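Local atomic coordinates of BtGH115A (Bacteroides thetaiotaomicron, PDB entry 5BY3), a protein that acts as a family GH115 4-O-methyl-alpha-glucuronidase, a glycoside hydrolase with specificity for decorated arabinogalactans. Residues A[172-181]-A[609-620]. Numbering follows the deposited sequence.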
ATOM      1  N   TRP A 172      10.170   7.395  13.307  1.00 43.36           N
ATOM      2  CA  TRP A 172       9.244   8.117  14.210  1.00 38.49           C
ATOM      3  C   TRP A 172       8.058   7.269  14.672  1.00 38.28           C
ATOM      4  O   TRP A 172       7.064   7.789  15.147  1.00 39.51           O
ATOM      5  CB  TRP A 172       8.751   9.428  13.584  1.00 36.71           C
ATOM      6  CG  TRP A 172       9.855  10.233  13.043  1.00 42.76           C
ATOM      7  CD1 TRP A 172      10.563  11.189  13.710  1.00 42.73           C
ATOM      8  CD2 TRP A 172      10.450  10.134  11.724  1.00 43.39           C
ATOM      9  NE1 TRP A 172      11.568  11.696  12.899  1.00 44.86           N
ATOM     10  CE2 TRP A 172      11.534  11.060  11.684  1.00 48.50           C
ATOM     11  CE3 TRP A 172      10.189   9.349  10.596  1.00 39.92           C
ATOM     12  CZ2 TRP A 172      12.352  11.226  10.547  1.00 43.99           C
ATOM     13  CZ3 TRP A 172      10.998   9.511   9.459  1.00 44.84           C
ATOM     14  CH2 TRP A 172      12.059  10.454   9.443  1.00 48.99           C
ATOM     15  N   GLY A 173       8.178   5.958  14.580  1.00 39.94           N
ATOM     16  CA  GLY A 173       7.079   5.076  14.943  1.00 39.94           C
ATOM     17  C   GLY A 173       7.489   3.657  15.257  1.00 41.76           C
ATOM     18  O   GLY A 173       7.708   3.306  16.415  1.00 45.40           O
ATOM     19  N   LEU A 174       7.604   2.826  14.233  1.00 40.14           N
ATOM     20  CA  LEU A 174       7.862   1.425  14.504  1.00 36.49           C
ATOM     21  C   LEU A 174       9.235   1.185  15.101  1.00 38.65           C
ATOM     22  O   LEU A 174       9.368   0.302  15.965  1.00 43.62           O
ATOM     23  CB  LEU A 174       7.563   0.522  13.313  1.00 31.80           C
ATOM     24  CG  LEU A 174       7.534  -0.987  13.543  1.00 32.76           C
ATOM     25  CD1 LEU A 174       6.644  -1.670  12.543  1.00 34.19           C
ATOM     26  CD2 LEU A 174       8.933  -1.553  13.431  1.00 39.09           C
HETATM   27  N   MSE A 175      10.247   1.970  14.722  1.00 45.07           N
HETATM   28  CA  MSE A 175      11.588   1.753  15.374  1.00 49.39           C
HETATM   29  C   MSE A 175      11.534   2.076  16.883  1.00 49.65           C
HETATM   30  O   MSE A 175      11.748   1.155  17.670  1.00 47.40           O
HETATM   31  CB  MSE A 175      12.816   2.296  14.635  1.00 47.81           C
HETATM   32  CG  MSE A 175      14.122   1.759  15.237  1.00 46.58           C
HETATM   33 SE   MSE A 175      14.636   2.823  16.836  1.00 51.85          SE
HETATM   34  CE  MSE A 175      15.176   4.552  16.088  1.00 41.74           C
ATOM     35  N   PRO A 176      11.208   3.316  17.304  1.00 48.04           N
ATOM     36  CA  PRO A 176      11.175   3.606  18.765  1.00 48.57           C
ATOM     37  C   PRO A 176      10.167   2.764  19.527  1.00 49.13           C
ATOM     38  O   PRO A 176      10.435   2.367  20.652  1.00 53.48           O
ATOM     39  CB  PRO A 176      10.818   5.096  18.863  1.00 44.53           C
ATOM     40  CG  PRO A 176      10.300   5.481  17.523  1.00 46.49           C
ATOM     41  CD  PRO A 176      10.818   4.500  16.507  1.00 47.77           C
ATOM     42  N   TRP A 177       9.033   2.462  18.912  1.00 45.82           N
ATOM     43  CA  TRP A 177       8.057   1.593  19.555  1.00 41.87           C
ATOM     44  C   TRP A 177       8.653   0.213  19.878  1.00 45.44           C
ATOM     45  O   TRP A 177       8.482  -0.302  20.981  1.00 46.12           O
ATOM     46  CB  TRP A 177       6.807   1.474  18.695  1.00 38.86           C
ATOM     47  CG  TRP A 177       5.908   0.431  19.177  1.00 38.08           C
ATOM     48  CD1 TRP A 177       5.052   0.514  20.256  1.00 39.68           C
ATOM     49  CD2 TRP A 177       5.763  -0.889  18.635  1.00 36.39           C
ATOM     50  NE1 TRP A 177       4.393  -0.685  20.404  1.00 40.85           N
ATOM     51  CE2 TRP A 177       4.820  -1.567  19.437  1.00 35.49           C
ATOM     52  CE3 TRP A 177       6.358  -1.571  17.560  1.00 40.13           C
ATOM     53  CZ2 TRP A 177       4.429  -2.887  19.190  1.00 37.37           C
ATOM     54  CZ3 TRP A 177       5.966  -2.923  17.314  1.00 40.53           C
ATOM     55  CH2 TRP A 177       5.020  -3.555  18.133  1.00 36.80           C
ATOM     56  N   SER A 178       9.357  -0.379  18.918  1.00 46.59           N
ATOM     57  CA  SER A 178       9.992  -1.678  19.141  1.00 48.64           C
ATOM     58  C   SER A 178      11.118  -1.630  20.206  1.00 49.14           C
ATOM     59  O   SER A 178      11.071  -2.385  21.191  1.00 47.16           O
ATOM     60  CB  SER A 178      10.524  -2.246  17.825  1.00 46.83           C
ATOM     61  OG  SER A 178      11.058  -3.522  18.061  1.00 50.85           O
ATOM     62  N   ASN A 179      12.078  -0.721  19.977  1.00 46.52           N
ATOM     63  CA  ASN A 179      13.275  -0.448  20.780  1.00 49.72           C
ATOM     64  C   ASN A 179      13.068   0.056  22.220  1.00 51.22           C
ATOM     65  O   ASN A 179      13.974  -0.026  23.034  1.00 50.58           O
ATOM     66  CB  ASN A 179      14.096   0.599  20.015  1.00 51.80           C
ATOM     67  CG  ASN A 179      15.517   0.741  20.520  1.00 47.98           C
ATOM     68  OD1 ASN A 179      16.316  -0.184  20.434  1.00 56.61           O
ATOM     69  ND2 ASN A 179      15.844   1.912  21.002  1.00 42.37           N
ATOM     70  N   LYS A 180      11.898   0.608  22.524  1.00 52.12           N
ATOM     71  CA  LYS A 180      11.618   1.120  23.886  1.00 57.38           C
ATOM     72  C   LYS A 180      10.311   0.588  24.506  1.00 54.82           C
ATOM     73  O   LYS A 180      10.281   0.309  25.694  1.00 57.89           O
ATOM     74  CB  LYS A 180      11.671   2.660  23.965  1.00 57.13           C
ATOM     75  CG  LYS A 180      12.662   3.320  23.028  1.00 61.37           C
ATOM     76  CD  LYS A 180      13.920   3.874  23.665  1.00 67.43           C
ATOM     77  CE  LYS A 180      14.187   5.210  22.964  1.00 71.57           C
ATOM     78  NZ  LYS A 180      15.504   5.841  23.224  1.00 75.70           N
ATOM     79  N   THR A 181       9.259   0.406  23.706  1.00 51.20           N
ATOM     80  CA  THR A 181       7.989  -0.018  24.256  1.00 47.43           C
ATOM     81  C   THR A 181       7.710  -1.514  24.223  1.00 52.58           C
ATOM     82  O   THR A 181       7.374  -2.094  25.256  1.00 54.18           O
ATOM     83  CB  THR A 181       6.837   0.720  23.615  1.00 46.46           C
ATOM     84  OG1 THR A 181       7.134   2.121  23.586  1.00 42.19           O
ATOM     85  CG2 THR A 181       5.580   0.463  24.422  1.00 40.90           C
ATOM     86  N   GLY A 609      -0.122   1.262  27.545  1.00 62.44           N
ATOM     87  CA  GLY A 609       0.612   2.113  26.608  1.00 49.03           C
ATOM     88  C   GLY A 609       1.155   1.057  25.655  1.00 49.73           C
ATOM     89  O   GLY A 609       2.355   1.030  25.372  1.00 48.12           O
ATOM     90  N   LYS A 610       0.276   0.147  25.195  1.00 45.01           N
ATOM     91  CA  LYS A 610       0.686  -0.880  24.239  1.00 40.47           C
ATOM     92  C   LYS A 610       1.379  -0.280  22.993  1.00 40.69           C
ATOM     93  O   LYS A 610       2.364  -0.837  22.527  1.00 46.10           O
ATOM     94  CB  LYS A 610      -0.463  -1.794  23.873  1.00 38.30           C
ATOM     95  CG  LYS A 610      -0.125  -2.863  22.847  1.00 38.44           C
ATOM     96  CD  LYS A 610      -1.367  -3.667  22.565  1.00 37.82           C
ATOM     97  CE  LYS A 610      -1.221  -4.441  21.267  1.00 37.16           C
ATOM     98  NZ  LYS A 610      -2.105  -5.622  21.177  1.00 31.21           N
ATOM     99  N   TRP A 611       0.910   0.871  22.523  1.00 37.11           N
ATOM    100  CA  TRP A 611       1.467   1.509  21.342  1.00 40.05           C
ATOM    101  C   TRP A 611       2.130   2.794  21.691  1.00 42.44           C
ATOM    102  O   TRP A 611       2.108   3.726  20.901  1.00 44.08           O
ATOM    103  CB  TRP A 611       0.394   1.780  20.285  1.00 35.37           C
ATOM    104  CG  TRP A 611      -0.430   0.563  19.957  1.00 39.09           C
ATOM    105  CD1 TRP A 611      -1.727   0.352  20.296  1.00 39.03           C
ATOM    106  CD2 TRP A 611      -0.006  -0.602  19.242  1.00 36.47           C
ATOM    107  NE1 TRP A 611      -2.156  -0.847  19.825  1.00 43.29           N
ATOM    108  CE2 TRP A 611      -1.121  -1.462  19.164  1.00 43.21           C
ATOM    109  CE3 TRP A 611       1.197  -0.989  18.635  1.00 39.07           C
ATOM    110  CZ2 TRP A 611      -1.067  -2.729  18.519  1.00 40.90           C
ATOM    111  CZ3 TRP A 611       1.262  -2.244  17.992  1.00 37.36           C
ATOM    112  CH2 TRP A 611       0.139  -3.095  17.951  1.00 41.90           C
ATOM    113  N   ASN A 612       2.719   2.869  22.872  1.00 47.19           N
ATOM    114  CA  ASN A 612       3.473   4.072  23.185  1.00 49.92           C
ATOM    115  C   ASN A 612       4.654   4.282  22.208  1.00 49.44           C
ATOM    116  O   ASN A 612       5.392   3.310  21.923  1.00 43.75           O
ATOM    117  CB  ASN A 612       3.925   4.079  24.647  1.00 49.32           C
ATOM    118  CG  ASN A 612       4.524   5.412  25.053  1.00 48.63           C
ATOM    119  OD1 ASN A 612       4.114   6.464  24.574  1.00 47.42           O
ATOM    120  ND2 ASN A 612       5.531   5.366  25.911  1.00 56.55           N
ATOM    121  N   ARG A 613       4.799   5.529  21.702  1.00 44.37           N
ATOM    122  CA  ARG A 613       5.796   5.910  20.660  1.00 48.38           C
ATOM    123  C   ARG A 613       5.481   5.564  19.190  1.00 49.01           C
ATOM    124  O   ARG A 613       6.170   6.063  18.288  1.00 54.31           O
ATOM    125  CB  ARG A 613       7.191   5.336  20.958  1.00 56.29           C
ATOM    126  CG  ARG A 613       7.756   5.694  22.312  1.00 60.05           C
ATOM    127  CD  ARG A 613       9.096   5.019  22.522  1.00 60.54           C
ATOM    128  NE  ARG A 613       9.843   5.804  23.502  1.00 66.74           N
ATOM    129  CZ  ARG A 613       9.762   5.626  24.814  1.00 70.13           C
ATOM    130  NH1 ARG A 613       8.985   4.659  25.315  1.00 61.45           N
ATOM    131  NH2 ARG A 613      10.475   6.413  25.619  1.00 72.07           N
HETATM  132  N   MSE A 614       4.500   4.694  18.937  1.00 44.18           N
HETATM  133  CA  MSE A 614       4.103   4.328  17.573  1.00 39.45           C
HETATM  134  C   MSE A 614       3.577   5.500  16.779  1.00 39.41           C
HETATM  135  O   MSE A 614       3.633   5.468  15.560  1.00 38.29           O
HETATM  136  CB  MSE A 614       3.065   3.226  17.695  1.00 40.42           C
HETATM  137  CG  MSE A 614       2.498   2.653  16.397  1.00 41.24           C
HETATM  138 SE   MSE A 614       3.793   2.045  15.051  1.00 42.68          SE
HETATM  139  CE  MSE A 614       3.644   0.141  15.417  1.00 38.07           C
HETATM  140  N   MSE A 615       3.086   6.551  17.453  1.00 41.19           N
HETATM  141  CA  MSE A 615       2.453   7.698  16.779  1.00 40.92           C
HETATM  142  C   MSE A 615       3.111   8.994  17.098  1.00 44.91           C
HETATM  143  O   MSE A 615       3.189   9.407  18.267  1.00 49.60           O
HETATM  144  CB  MSE A 615       0.976   7.838  17.076  1.00 37.32           C
HETATM  145  CG  MSE A 615       0.308   8.940  16.234  1.00 39.24           C
HETATM  146 SE   MSE A 615       0.438   8.592  14.292  1.00 44.14          SE
HETATM  147  CE  MSE A 615      -0.728   6.996  14.278  1.00 42.59           C
ATOM    148  N   ASP A 616       3.563   9.656  16.037  1.00 40.35           N
ATOM    149  CA  ASP A 616       4.279  10.913  16.160  1.00 40.86           C
ATOM    150  C   ASP A 616       3.608  11.865  15.199  1.00 41.37           C
ATOM    151  O   ASP A 616       3.631  11.638  13.990  1.00 49.45           O
ATOM    152  CB  ASP A 616       5.760  10.710  15.813  1.00 37.15           C
ATOM    153  CG  ASP A 616       6.585  11.958  15.972  1.00 39.23           C
ATOM    154  OD1 ASP A 616       6.018  13.064  15.937  1.00 41.73           O
ATOM    155  OD2 ASP A 616       7.836  11.845  16.113  1.00 41.40           O
ATOM    156  N   PHE A 617       2.992  12.916  15.725  1.00 36.86           N
ATOM    157  CA  PHE A 617       2.263  13.821  14.862  1.00 38.56           C
ATOM    158  C   PHE A 617       3.154  14.851  14.133  1.00 39.99           C
ATOM    159  O   PHE A 617       2.648  15.669  13.348  1.00 39.37           O
ATOM    160  CB  PHE A 617       1.025  14.416  15.583  1.00 43.27           C
ATOM    161  CG  PHE A 617       1.314  15.521  16.603  1.00 46.36           C
ATOM    162  CD1 PHE A 617       1.533  15.217  17.958  1.00 47.24           C
ATOM    163  CD2 PHE A 617       1.258  16.875  16.229  1.00 45.58           C
ATOM    164  CE1 PHE A 617       1.751  16.231  18.903  1.00 52.73           C
ATOM    165  CE2 PHE A 617       1.457  17.889  17.182  1.00 53.08           C
ATOM    166  CZ  PHE A 617       1.711  17.570  18.520  1.00 48.26           C
ATOM    167  N   LYS A 618       4.472  14.795  14.403  1.00 40.70           N
ATOM    168  CA  LYS A 618       5.499  15.644  13.752  1.00 44.35           C
ATOM    169  C   LYS A 618       6.607  14.830  13.065  1.00 45.13           C
ATOM    170  O   LYS A 618       7.783  15.192  13.197  1.00 45.48           O
ATOM    171  CB  LYS A 618       6.133  16.657  14.732  1.00 44.79           C
ATOM    172  CG  LYS A 618       5.175  17.193  15.799  1.00 51.48           C
ATOM    173  CD  LYS A 618       5.779  18.329  16.627  1.00 51.13           C
ATOM    174  CE  LYS A 618       5.441  19.684  16.019  1.00 48.29           C
ATOM    175  NZ  LYS A 618       5.966  20.766  16.874  1.00 54.27           N
ATOM    176  N   PRO A 619       6.244  13.758  12.293  1.00 48.82           N
ATOM    177  CA  PRO A 619       7.291  12.909  11.685  1.00 44.61           C
ATOM    178  C   PRO A 619       8.243  13.731  10.829  1.00 43.09           C
ATOM    179  O   PRO A 619       7.810  14.590  10.062  1.00 38.93           O
ATOM    180  CB  PRO A 619       6.494  11.945  10.802  1.00 50.59           C
ATOM    181  CG  PRO A 619       5.206  12.652  10.508  1.00 51.69           C
ATOM    182  CD  PRO A 619       4.907  13.423  11.745  1.00 46.06           C
ATOM    183  N   ARG A 620       9.532  13.500  11.034  1.00 45.52           N
ATOM    184  CA  ARG A 620      10.613  14.233  10.396  1.00 45.25           C
ATOM    185  C   ARG A 620      10.621  15.764  10.686  1.00 44.00           C
ATOM    186  O   ARG A 620      11.339  16.499  10.040  1.00 43.74           O
ATOM    187  CB  ARG A 620      10.631  13.887   8.894  1.00 43.18           C
ATOM    188  CG  ARG A 620      12.004  13.847   8.242  1.00 45.72           C
ATOM    189  CD  ARG A 620      11.889  13.562   6.749  1.00 42.19           C
ATOM    190  NE  ARG A 620      12.725  14.487   6.007  1.00 50.10           N
ATOM    191  CZ  ARG A 620      12.397  15.074   4.866  1.00 56.56           C
ATOM    192  NH1 ARG A 620      11.246  14.836   4.272  1.00 55.97           N
ATOM    193  NH2 ARG A 620      13.255  15.890   4.294  1.00 68.11           N
TER
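Trp177, on the first turn of helix 174-182, lays one indole face against Met614 and turns its edge to Lys610 O and Asn612 O. The helix follows strand 162-166 of the GH115 TIM barrel; loop 609-620, after helix 587-603, packs on it through two overlapping beta turns, type I from Gly609 to Asn612 and type II from Trp611 to Met614. With CG anti to the backbone N (chi1 170°), the ring reaches across so that NE1 donates to Lys610 O at 2.9 Å, nearly straight (167°), in the ring plane and on a carbonyl lone pair. Met614, a selenomethionine, sets CE 4.2 Å from the centroid of the Trp177 six-membered ring, a CH-pi contact, its SE oblique to the five-membered ring in a Met-aromatic contact. Trp611 lies side by side with Trp177, the two six-membered rings oblique to each other, its CZ3 3.4 Å from Trp177 CZ2; Trp611 NE1 is hydrogen-bonded to Asp137. A leucine in place of Trp177 would probably leave Lys610 O without this donor and open a gap beside Met614 and Trp611. The packing is close here, and Gly173, the helix N-cap, passes with its CA 3.5 Å from Met614 O. Toward solvent the contact thins: the exposed Arg613 side chain runs extended past Pro176, and Lys180 CB rests over one face of its guanidinium, while the two like charges stay apart. At the other end, near the nickel held by Leu404 and Asp436, the indole of Trp172 receives Pro619 CA and Arg620 CB on one face, and Arg620 reaches on to salt bridges with Asp402 and Glu506. Back at the helix, Thr181 OG1 donates to Asn612 O at 2.7 Å, approaching from 50° above the carbonyl plane.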